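Side-chain contacts in protein design 2L4HC2_11 (Synthetic construct, PDB 5J2L), which forms, by design, a symmetric pair of two-helix hairpins whose specificity of association is meant to come from modular hydrogen-bond networks: residues Q15-L18 / D19-R22; L32-I35 / Q36-T39; Q61-S64 / E65-E69. One frame throughout, in Å; residues are numbered along the deposited sequence.

How the contacts relate
From the N terminus the chain runs up helix 7-41, turns, and returns along helix 46-80. Contacts 1 and 2 lie in series on helix 7-41, on opposite sides of the chain's centre, with their own centres about 26 Å apart. Contact 3 lies on the returning helix. Each contact joins consecutive turns of a single helix, so none closes a loop and none nests in or crosses another. Contacts 1 and 3 face each other across the hairpin and touch, through Gln-21 and Gln-63 and through Leu-18 and Leu-67. Contact 2 sits near the turn and touches neither. All three also meet the second subunit.

Contact 1: residues Q15-L18 / D19-R22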
ATOM      1  N   GLN A  15     -16.951   0.327   8.171  1.00 20.53           N
ATOM      2  CA  GLN A  15     -16.865  -1.069   7.791  1.00 23.12           C
ATOM      3  C   GLN A  15     -17.087  -1.246   6.307  1.00 31.64           C
ATOM      4  O   GLN A  15     -16.408  -2.059   5.682  1.00 25.66           O
ATOM      5  CB  GLN A  15     -17.837  -1.950   8.574  1.00 24.52           C
ATOM      6  CG  GLN A  15     -17.744  -3.428   8.163  1.00 33.09           C
ATOM      7  CD  GLN A  15     -16.366  -4.057   8.411  1.00 46.44           C
ATOM      8  OE1 GLN A  15     -15.829  -3.994   9.524  1.00 44.39           O
ATOM      9  NE2 GLN A  15     -15.790  -4.667   7.368  1.00 33.77           N
ATOM     10  N   ARG A  16     -18.027  -0.495   5.735  1.00 26.93           N
ATOM     11  CA  ARG A  16     -18.242  -0.591   4.306  1.00 29.27           C
ATOM     12  C   ARG A  16     -16.975  -0.164   3.583  1.00 26.58           C
ATOM     13  O   ARG A  16     -16.532  -0.824   2.636  1.00 27.27           O
ATOM     14  CB  ARG A  16     -19.435   0.236   3.871  1.00 26.88           C
ATOM     15  CG  ARG A  16     -20.759  -0.312   4.363  1.00 26.32           C
ATOM     16  CD  ARG A  16     -21.918   0.415   3.793  1.00 35.03           C
ATOM     17  NE  ARG A  16     -23.156   0.025   4.449  1.00 53.10           N
ATOM     18  CZ  ARG A  16     -23.773   0.754   5.402  1.00 42.04           C
ATOM     19  NH1 ARG A  16     -23.257   1.906   5.772  1.00 39.48           N
ATOM     20  NH2 ARG A  16     -24.893   0.326   5.959  1.00 48.36           N
ATOM     21  N   GLU A  17     -16.356   0.910   4.068  1.00 24.58           N
ATOM     22  CA  GLU A  17     -15.125   1.379   3.445  1.00 28.83           C
ATOM     23  C   GLU A  17     -13.981   0.362   3.590  1.00 31.21           C
ATOM     24  O   GLU A  17     -13.165   0.223   2.674  1.00 25.54           O
ATOM     25  CB  GLU A  17     -14.702   2.726   3.987  1.00 27.81           C
ATOM     26  CG  GLU A  17     -13.440   3.245   3.311  1.00 34.33           C
ATOM     27  CD  GLU A  17     -13.631   3.530   1.845  1.00 46.54           C
ATOM     28  OE1 GLU A  17     -14.689   3.992   1.485  1.00 51.00           O
ATOM     29  OE2 GLU A  17     -12.728   3.274   1.076  1.00 40.39           O
ATOM     30  N   LEU A  18     -13.913  -0.320   4.736  1.00 25.69           N
ATOM     31  CA  LEU A  18     -12.885  -1.331   4.965  1.00 25.66           C
ATOM     32  C   LEU A  18     -13.085  -2.538   4.043  1.00 23.89           C
ATOM     33  O   LEU A  18     -12.108  -3.110   3.561  1.00 26.18           O
ATOM     34  CB  LEU A  18     -12.851  -1.740   6.436  1.00 22.56           C
ATOM     35  CG  LEU A  18     -12.315  -0.667   7.379  1.00 22.71           C
ATOM     36  CD1 LEU A  18     -12.496  -1.110   8.816  1.00 31.85           C
ATOM     37  CD2 LEU A  18     -10.838  -0.418   7.084  1.00 19.09           C
ATOM     38  N   ASP A  19     -14.341  -2.889   3.765  1.00 26.92           N
ATOM     39  CA  ASP A  19     -14.648  -3.972   2.832  1.00 28.08           C
ATOM     40  C   ASP A  19     -14.055  -3.630   1.471  1.00 31.37           C
ATOM     41  O   ASP A  19     -13.393  -4.456   0.837  1.00 32.48           O
ATOM     42  CB  ASP A  19     -16.158  -4.196   2.708  1.00 26.83           C
ATOM     43  CG  ASP A  19     -16.804  -4.821   3.939  1.00 46.48           C
ATOM     44  OD1 ASP A  19     -16.101  -5.368   4.759  1.00 51.66           O
ATOM     45  OD2 ASP A  19     -18.006  -4.746   4.045  1.00 50.60           O
ATOM     46  N   LYS A  20     -14.295  -2.395   1.036  1.00 28.74           N
ATOM     47  CA  LYS A  20     -13.746  -1.922  -0.223  1.00 25.34           C
ATOM     48  C   LYS A  20     -12.233  -2.003  -0.222  1.00 31.74           C
ATOM     49  O   LYS A  20     -11.631  -2.451  -1.202  1.00 25.69           O
ATOM     50  CB  LYS A  20     -14.185  -0.489  -0.535  1.00 27.71           C
ATOM     51  CG  LYS A  20     -13.624   0.016  -1.861  1.00 50.20           C
ATOM     52  CD  LYS A  20     -14.164   1.386  -2.237  1.00 54.06           C
ATOM     53  CE  LYS A  20     -13.708   1.781  -3.644  1.00 59.40           C
ATOM     54  NZ  LYS A  20     -12.261   2.139  -3.705  1.00 53.51           N
ATOM     55  N   GLN A  21     -11.622  -1.553   0.873  1.00 25.20           N
ATOM     56  CA  GLN A  21     -10.175  -1.543   0.962  1.00 26.92           C
ATOM     57  C   GLN A  21      -9.621  -2.943   0.871  1.00 23.72           C
ATOM     58  O   GLN A  21      -8.589  -3.141   0.236  1.00 24.81           O
ATOM     59  CB  GLN A  21      -9.693  -0.857   2.239  1.00 28.28           C
ATOM     60  CG  GLN A  21      -9.979   0.629   2.272  1.00 24.79           C
ATOM     61  CD  GLN A  21      -9.424   1.326   1.041  1.00 31.51           C
ATOM     62  OE1 GLN A  21      -8.371   0.945   0.511  1.00 41.44           O
ATOM     63  NE2 GLN A  21     -10.133   2.344   0.565  1.00 31.97           N
ATOM     64  N   ARG A  22     -10.319  -3.914   1.465  1.00 20.91           N
ATOM     65  CA  ARG A  22      -9.878  -5.292   1.400  1.00 22.21           C
ATOM     66  C   ARG A  22      -9.820  -5.715  -0.070  1.00 30.41           C
ATOM     67  O   ARG A  22      -8.865  -6.366  -0.499  1.00 24.85           O
ATOM     68  CB  ARG A  22     -10.792  -6.223   2.212  1.00 24.83           C
ATOM     69  CG  ARG A  22     -10.663  -6.100   3.725  1.00 38.06           C
ATOM     70  CD  ARG A  22     -11.719  -6.855   4.502  1.00 49.56           C
ATOM     71  NE  ARG A  22     -11.668  -8.311   4.321  1.00 66.98           N
ATOM     72  CZ  ARG A  22     -12.488  -9.197   4.955  1.00 70.81           C
ATOM     73  NH1 ARG A  22     -13.385  -8.779   5.827  1.00 68.93           N
ATOM     74  NH2 ARG A  22     -12.395 -10.497   4.713  1.00 48.70           N
TER
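Gln-15 reaches one turn along the helix to Asp-19. Its NE2 donates to OD1 of Asp-19 at 2.7 Å. OD1 lies in the plane of the Gln-15 amide, but the donor stands above the carboxylate plane, 45° out of it. The two side chains cross at about a right angle. Gln-15 starts out with CG opposite the backbone N and then bends at chi2 (61°), which carries the amide over to the acid. NE2 has a second acceptor, OE2 of Glu-75 of the second subunit, and so serves two carboxylates.

Glu-17 and Gln-21 make a second pair with the same i, i+4 spacing. Here NE2 of Gln-21 donates to OE2 of Glu-17 at 2.8 Å, with an N-H...O angle of 154°. The oxygen is met nearly along its C-O bond. CG of Gln-21 also rests 3.2 Å from O of Glu-17. The amide oxygen of Gln-21 accepts from NE2 of Gln-63 on helix 46-80, a buried bond between the two helices of the hairpin that is consistent with the hydrogen-bond networks designed into this four-helix bundle.

The backbone oxygens are taken in regular alpha-helical order. Asp-19 N donates to Gln-15 O at 2.9 Å, and Lys-20 N donates to Arg-16 O at 3.2 Å. Gln-21 N donates to Glu-17 O, and Arg-22 N to Leu-18 O.

NZ of Lys-20 stays 4.9 Å from OE2 of Glu-17 and forms a salt bridge with Asp-24 instead, while Arg-22 forms one with Glu-75 of the second subunit.

Contact 2: residues L32-I35 / Q36-T39; sequences LKEI and QRLT
Arg-37 folds back over the turn before it, towards Lys-33 and Glu-34. Its CB lies 3.4 Å from O of Glu-34. The next carbon, CG, sits 3.3 Å from O of Lys-33, the oxygen that also accepts from the backbone N of Arg-37. CD and NE carry the chain on, and the bend at chi3 (-75°) swings the guanidinium back along the helix. One face of that group then lies over CA of Glu-34. NH2 comes within 3.9 Å of CG of Glu-34. NH1 is 4.2 Å from CE of Lys-33, which approaches obliquely. The charged ends do not meet: NH2 of Arg-37 is 5.0 Å from OE2 of Glu-34, whose carboxylate forms a salt bridge with Arg-31 instead. NZ of Lys-33 and NH1 of Arg-37 are like charges 4.7 Å apart.

This is the outer side of helix 7-41, close to the turn of the hairpin. The inner side of the same stretch belongs to the bundle of four helices formed by two hairpins. Ile-35 packs there on Leu-53 and Ile-56 of helix 46-80 and on Ile-57 of the second subunit.

Two residues on, Thr-39 reaches back to a carbonyl of the preceding turn. Its hydroxyl OG1 donates to O of Ile-35 at 3.2 Å, from 36° above the carbonyl plane. A chi1 of -61° sets OG1 beside the backbone N, facing back to that oxygen. Thr-39 N donates to the same atom at 3.0 Å, so two bonds hold it. A valine here would probably leave O of Ile-35 held by the backbone bond alone, its second grip lost. Beyond, Thr-39 and Gln-36 both pack on Arg-54 of the second subunit.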
ATOM      1  N   LEU A  32       0.786  -6.777  -8.637  1.00 15.32           N
ATOM      2  CA  LEU A  32       2.215  -6.963  -8.394  1.00 17.47           C
ATOM      3  C   LEU A  32       2.689  -8.331  -8.910  1.00 17.53           C
ATOM      4  O   LEU A  32       3.798  -8.436  -9.437  1.00 18.44           O
ATOM      5  CB  LEU A  32       2.537  -6.740  -6.905  1.00 15.87           C
ATOM      6  CG  LEU A  32       2.492  -5.257  -6.448  1.00 15.67           C
ATOM      7  CD1 LEU A  32       2.546  -5.175  -4.929  1.00 16.62           C
ATOM      8  CD2 LEU A  32       3.692  -4.520  -7.051  1.00 19.78           C
ATOM      9  N   LYS A  33       1.844  -9.364  -8.784  1.00 21.22           N
ATOM     10  CA  LYS A  33       2.181 -10.683  -9.342  1.00 19.62           C
ATOM     11  C   LYS A  33       2.313 -10.607 -10.845  1.00 25.12           C
ATOM     12  O   LYS A  33       3.247 -11.167 -11.425  1.00 23.62           O
ATOM     13  CB  LYS A  33       1.125 -11.737  -8.983  1.00 27.22           C
ATOM     14  CG  LYS A  33       1.134 -12.188  -7.543  1.00 24.15           C
ATOM     15  CD  LYS A  33       0.022 -13.209  -7.274  1.00 38.31           C
ATOM     16  CE  LYS A  33       0.304 -14.544  -7.969  1.00 47.43           C
ATOM     17  NZ  LYS A  33      -0.757 -15.565  -7.702  1.00 55.30           N
ATOM     18  N   GLU A  34       1.375  -9.900 -11.476  1.00 19.68           N
ATOM     19  CA  GLU A  34       1.379  -9.750 -12.920  1.00 23.02           C
ATOM     20  C   GLU A  34       2.647  -9.030 -13.374  1.00 22.63           C
ATOM     21  O   GLU A  34       3.294  -9.422 -14.351  1.00 23.10           O
ATOM     22  CB  GLU A  34       0.114  -9.000 -13.381  1.00 18.18           C
ATOM     23  CG  GLU A  34      -1.184  -9.778 -13.218  1.00 20.31           C
ATOM     24  CD  GLU A  34      -2.439  -8.964 -13.502  1.00 26.79           C
ATOM     25  OE1 GLU A  34      -2.337  -7.860 -13.977  1.00 27.59           O
ATOM     26  OE2 GLU A  34      -3.509  -9.443 -13.206  1.00 35.92           O
ATOM     27  N   ILE A  35       3.013  -7.987 -12.637  1.00 16.41           N
ATOM     28  CA  ILE A  35       4.166  -7.172 -13.007  1.00 16.86           C
ATOM     29  C   ILE A  35       5.429  -8.034 -12.873  1.00 19.55           C
ATOM     30  O   ILE A  35       6.299  -8.006 -13.749  1.00 18.81           O
ATOM     31  CB  ILE A  35       4.222  -5.900 -12.135  1.00 20.37           C
ATOM     32  CG1 ILE A  35       3.012  -5.013 -12.470  1.00 29.24           C
ATOM     33  CG2 ILE A  35       5.506  -5.123 -12.414  1.00 20.82           C
ATOM     34  CD1 ILE A  35       2.784  -3.872 -11.481  1.00 24.35           C
ATOM     35  N   GLN A  36       5.503  -8.809 -11.802  1.00 20.23           N
ATOM     36  CA  GLN A  36       6.607  -9.738 -11.592  1.00 23.98           C
ATOM     37  C   GLN A  36       6.739 -10.704 -12.773  1.00 26.84           C
ATOM     38  O   GLN A  36       7.846 -10.968 -13.245  1.00 24.81           O
ATOM     39  CB  GLN A  36       6.407 -10.494 -10.283  1.00 22.27           C
ATOM     40  CG  GLN A  36       7.464 -11.521  -9.954  1.00 21.72           C
ATOM     41  CD  GLN A  36       8.834 -10.946  -9.751  1.00 40.46           C
ATOM     42  OE1 GLN A  36       9.043 -10.021  -8.962  1.00 43.37           O
ATOM     43  NE2 GLN A  36       9.794 -11.516 -10.466  1.00 46.13           N
ATOM     44  N   ARG A  37       5.606 -11.197 -13.260  1.00 20.56           N
ATOM     45  CA  ARG A  37       5.608 -12.121 -14.381  1.00 24.52           C
ATOM     46  C   ARG A  37       6.131 -11.449 -15.651  1.00 31.69           C
ATOM     47  O   ARG A  37       6.867 -12.072 -16.419  1.00 35.97           O
ATOM     48  CB  ARG A  37       4.219 -12.731 -14.621  1.00 27.71           C
ATOM     49  CG  ARG A  37       3.765 -13.704 -13.527  1.00 25.85           C
ATOM     50  CD  ARG A  37       2.666 -14.598 -13.997  1.00 35.37           C
ATOM     51  NE  ARG A  37       1.336 -14.037 -14.112  1.00 41.81           N
ATOM     52  CZ  ARG A  37       0.310 -14.224 -13.244  1.00 34.83           C
ATOM     53  NH1 ARG A  37       0.429 -14.967 -12.162  1.00 33.28           N
ATOM     54  NH2 ARG A  37      -0.864 -13.691 -13.526  1.00 34.90           N
ATOM     55  N   LEU A  38       5.776 -10.184 -15.866  1.00 29.62           N
ATOM     56  CA  LEU A  38       6.301  -9.460 -17.022  1.00 36.50           C
ATOM     57  C   LEU A  38       7.799  -9.333 -16.946  1.00 33.15           C
ATOM     58  O   LEU A  38       8.493  -9.438 -17.963  1.00 40.91           O
ATOM     59  CB  LEU A  38       5.703  -8.063 -17.143  1.00 33.28           C
ATOM     60  CG  LEU A  38       4.260  -8.010 -17.575  1.00 36.54           C
ATOM     61  CD1 LEU A  38       3.780  -6.575 -17.475  1.00 45.64           C
ATOM     62  CD2 LEU A  38       4.168  -8.542 -19.005  1.00 43.82           C
ATOM     63  N   THR A  39       8.298  -9.113 -15.741  1.00 23.31           N
ATOM     64  CA  THR A  39       9.720  -8.998 -15.541  1.00 29.34           C
ATOM     65  C   THR A  39      10.399 -10.262 -16.036  1.00 37.00           C
ATOM     66  O   THR A  39      11.474 -10.203 -16.630  1.00 35.54           O
ATOM     67  CB  THR A  39      10.080  -8.753 -14.066  1.00 29.02           C
ATOM     68  OG1 THR A  39       9.493  -7.526 -13.606  1.00 35.23           O
ATOM     69  CG2 THR A  39      11.563  -8.653 -13.928  1.00 42.20           C
TER

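Contact 3: residues Q61-S64 / E65-E69; sequences QEQS and EKLRE
Glu-65 lies against the carbonyl of Gln-61, with CG of Glu-65 3.4 Å from O of Gln-61. The chain bends at chi2 (-59°), and its carboxylate becomes a meeting point for two waters. Water 1 donates to O of Gln-61 at 3.0 Å and to OE2 of Glu-65 at 2.9 Å. That carbonyl therefore accepts twice, since Glu-65 N also donates to it.

Water 2 joins three side chains. It donates to OE2 of Glu-65 at 3.0 Å, accepts from NE of Arg-68 at 2.9 Å, and is 2.7 Å from OG of Ser-64. It lies in the plane of the guanidinium, at its edge. The direct salt bridge from Arg-68 NE to Glu-65 OE2 is long, at 4.0 Å, and the water spans the same two atoms.

Further round the helix, NZ of Lys-66 forms a salt bridge with OE1 of Glu-69 at 2.9 Å, on the syn lone pair. CG of Leu-67 rests on O of Gln-63.

In the four-helix bundle this stretch of helix 46-80 packs against helix 7-41 of its own hairpin and against the second subunit. Gln-63 donates to Thr-25 and Leu-67 packs on Leu-18, both on helix 7-41. Towards the second subunit, Ser-64 hydrogen-bonds to Gln-21 of that chain, Arg-68 forms a salt bridge with its Asp-19, and Leu-67 packs on its own counterpart there.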
ATOM      1  N   GLN A  61      -0.730   4.685  -1.984  1.00 24.08           N
ATOM      2  CA  GLN A  61      -0.814   5.976  -1.329  1.00 28.00           C
ATOM      3  C   GLN A  61      -2.274   6.355  -1.109  1.00 25.19           C
ATOM      4  O   GLN A  61      -2.638   6.867  -0.051  1.00 23.82           O
ATOM      5  CB  GLN A  61      -0.085   7.023  -2.151  1.00 26.91           C
ATOM      6  CG  GLN A  61       1.418   6.839  -2.183  1.00 29.36           C
ATOM      7  CD  GLN A  61       2.095   7.852  -3.089  1.00 32.63           C
ATOM      8  OE1 GLN A  61       1.489   8.383  -4.026  1.00 47.85           O
ATOM      9  NE2 GLN A  61       3.358   8.135  -2.817  1.00 35.71           N
ATOM     10  N   GLU A  62      -3.108   6.086  -2.102  1.00 20.27           N
ATOM     11  CA  GLU A  62      -4.528   6.364  -1.967  1.00 24.58           C
ATOM     12  C   GLU A  62      -5.153   5.513  -0.870  1.00 26.69           C
ATOM     13  O   GLU A  62      -5.955   6.005  -0.072  1.00 27.84           O
ATOM     14  CB  GLU A  62      -5.263   6.152  -3.291  1.00 29.26           C
ATOM     15  CG  GLU A  62      -4.946   7.191  -4.358  1.00 35.28           C
ATOM     16  CD  GLU A  62      -5.703   6.984  -5.645  1.00 57.73           C
ATOM     17  OE1 GLU A  62      -6.190   5.901  -5.881  1.00 56.33           O
ATOM     18  OE2 GLU A  62      -5.807   7.928  -6.395  1.00 53.63           O
ATOM     19  N   GLN A  63      -4.778   4.241  -0.818  1.00 18.29           N
ATOM     20  CA  GLN A  63      -5.301   3.350   0.203  1.00 21.98           C
ATOM     21  C   GLN A  63      -4.938   3.846   1.587  1.00 19.04           C
ATOM     22  O   GLN A  63      -5.782   3.893   2.483  1.00 22.05           O
ATOM     23  CB  GLN A  63      -4.825   1.907  -0.017  1.00 20.55           C
ATOM     24  CG  GLN A  63      -5.351   0.954   1.032  1.00 27.79           C
ATOM     25  CD  GLN A  63      -5.109  -0.498   0.699  1.00 36.94           C
ATOM     26  OE1 GLN A  63      -3.972  -0.970   0.566  1.00 35.62           O
ATOM     27  NE2 GLN A  63      -6.219  -1.219   0.559  1.00 24.87           N
ATOM     28  N   SER A  64      -3.686   4.206   1.735  1.00 22.01           N
ATOM     29  CA  SER A  64      -3.119   4.714   2.954  1.00 23.13           C
ATOM     30  C   SER A  64      -3.897   5.936   3.453  1.00 22.59           C
ATOM     31  O   SER A  64      -4.270   5.996   4.624  1.00 23.54           O
ATOM     32  CB  SER A  64      -1.661   5.026   2.707  1.00 22.23           C
ATOM     33  OG  SER A  64      -1.048   5.539   3.844  1.00 27.56           O
ATOM     34  N   GLU A  65      -4.163   6.883   2.555  1.00 25.19           N
ATOM     35  CA  GLU A  65      -4.892   8.089   2.943  1.00 29.40           C
ATOM     36  C   GLU A  65      -6.315   7.763   3.369  1.00 28.84           C
ATOM     37  O   GLU A  65      -6.808   8.342   4.338  1.00 31.77           O
ATOM     38  CB  GLU A  65      -4.872   9.112   1.824  1.00 28.56           C
ATOM     39  CG  GLU A  65      -3.487   9.701   1.587  1.00 44.18           C
ATOM     40  CD  GLU A  65      -2.934  10.385   2.818  1.00 58.89           C
ATOM     41  OE1 GLU A  65      -3.654  11.141   3.430  1.00 60.52           O
ATOM     42  OE2 GLU A  65      -1.794  10.143   3.150  1.00 53.25           O
ATOM     43  N   LYS A  66      -6.957   6.799   2.711  1.00 26.52           N
ATOM     44  CA  LYS A  66      -8.293   6.420   3.135  1.00 24.04           C
ATOM     45  C   LYS A  66      -8.279   5.768   4.496  1.00 28.37           C
ATOM     46  O   LYS A  66      -9.171   6.016   5.307  1.00 25.77           O
ATOM     47  CB  LYS A  66      -8.986   5.529   2.104  1.00 30.05           C
ATOM     48  CG  LYS A  66      -9.492   6.315   0.909  1.00 41.29           C
ATOM     49  CD  LYS A  66     -10.619   7.237   1.373  1.00 49.28           C
ATOM     50  CE  LYS A  66     -11.090   8.196   0.289  1.00 61.99           C
ATOM     51  NZ  LYS A  66     -12.127   9.140   0.819  1.00 62.53           N
ATOM     52  N   LEU A  67      -7.256   4.970   4.776  1.00 23.76           N
ATOM     53  CA  LEU A  67      -7.198   4.342   6.082  1.00 25.94           C
ATOM     54  C   LEU A  67      -6.972   5.398   7.152  1.00 27.13           C
ATOM     55  O   LEU A  67      -7.503   5.281   8.255  1.00 23.40           O
ATOM     56  CB  LEU A  67      -6.103   3.267   6.137  1.00 23.81           C
ATOM     57  CG  LEU A  67      -6.364   2.052   5.258  1.00 22.06           C
ATOM     58  CD1 LEU A  67      -5.201   1.072   5.386  1.00 25.35           C
ATOM     59  CD2 LEU A  67      -7.699   1.442   5.645  1.00 20.31           C
ATOM     60  N   ARG A  68      -6.195   6.432   6.813  1.00 24.60           N
ATOM     61  CA  ARG A  68      -5.926   7.521   7.736  1.00 30.54           C
ATOM     62  C   ARG A  68      -7.242   8.191   8.128  1.00 30.08           C
ATOM     63  O   ARG A  68      -7.470   8.482   9.303  1.00 26.42           O
ATOM     64  CB  ARG A  68      -4.934   8.502   7.126  1.00 30.50           C
ATOM     65  CG  ARG A  68      -4.474   9.648   8.012  1.00 37.01           C
ATOM     66  CD  ARG A  68      -3.400  10.450   7.343  1.00 32.97           C
ATOM     67  NE  ARG A  68      -2.218   9.618   7.086  1.00 36.75           N
ATOM     68  CZ  ARG A  68      -1.265   9.306   8.001  1.00 41.99           C
ATOM     69  NH1 ARG A  68      -1.311   9.791   9.219  1.00 45.93           N
ATOM     70  NH2 ARG A  68      -0.261   8.494   7.706  1.00 36.49           N
ATOM     71  N   GLU A  69      -8.110   8.392   7.129  1.00 30.73           N
ATOM     72  CA  GLU A  69      -9.429   8.991   7.329  1.00 30.55           C
ATOM     73  C   GLU A  69     -10.304   8.147   8.256  1.00 33.32           C
ATOM     74  O   GLU A  69     -10.936   8.680   9.173  1.00 31.07           O
ATOM     75  CB  GLU A  69     -10.133   9.203   5.977  1.00 30.85           C
ATOM     76  CG  GLU A  69      -9.516  10.304   5.123  1.00 40.14           C
ATOM     77  CD  GLU A  69     -10.134  10.466   3.742  1.00 51.81           C
ATOM     78  OE1 GLU A  69     -11.092   9.794   3.430  1.00 49.51           O
ATOM     79  OE2 GLU A  69      -9.628  11.271   2.994  1.00 55.42           O
TER
HETATM   80  O   HOH W   1      -0.432   8.145   1.548  1.00 34.46           O
HETATM   81  O   HOH W   2      -1.210   7.900   5.045  1.00 32.61           O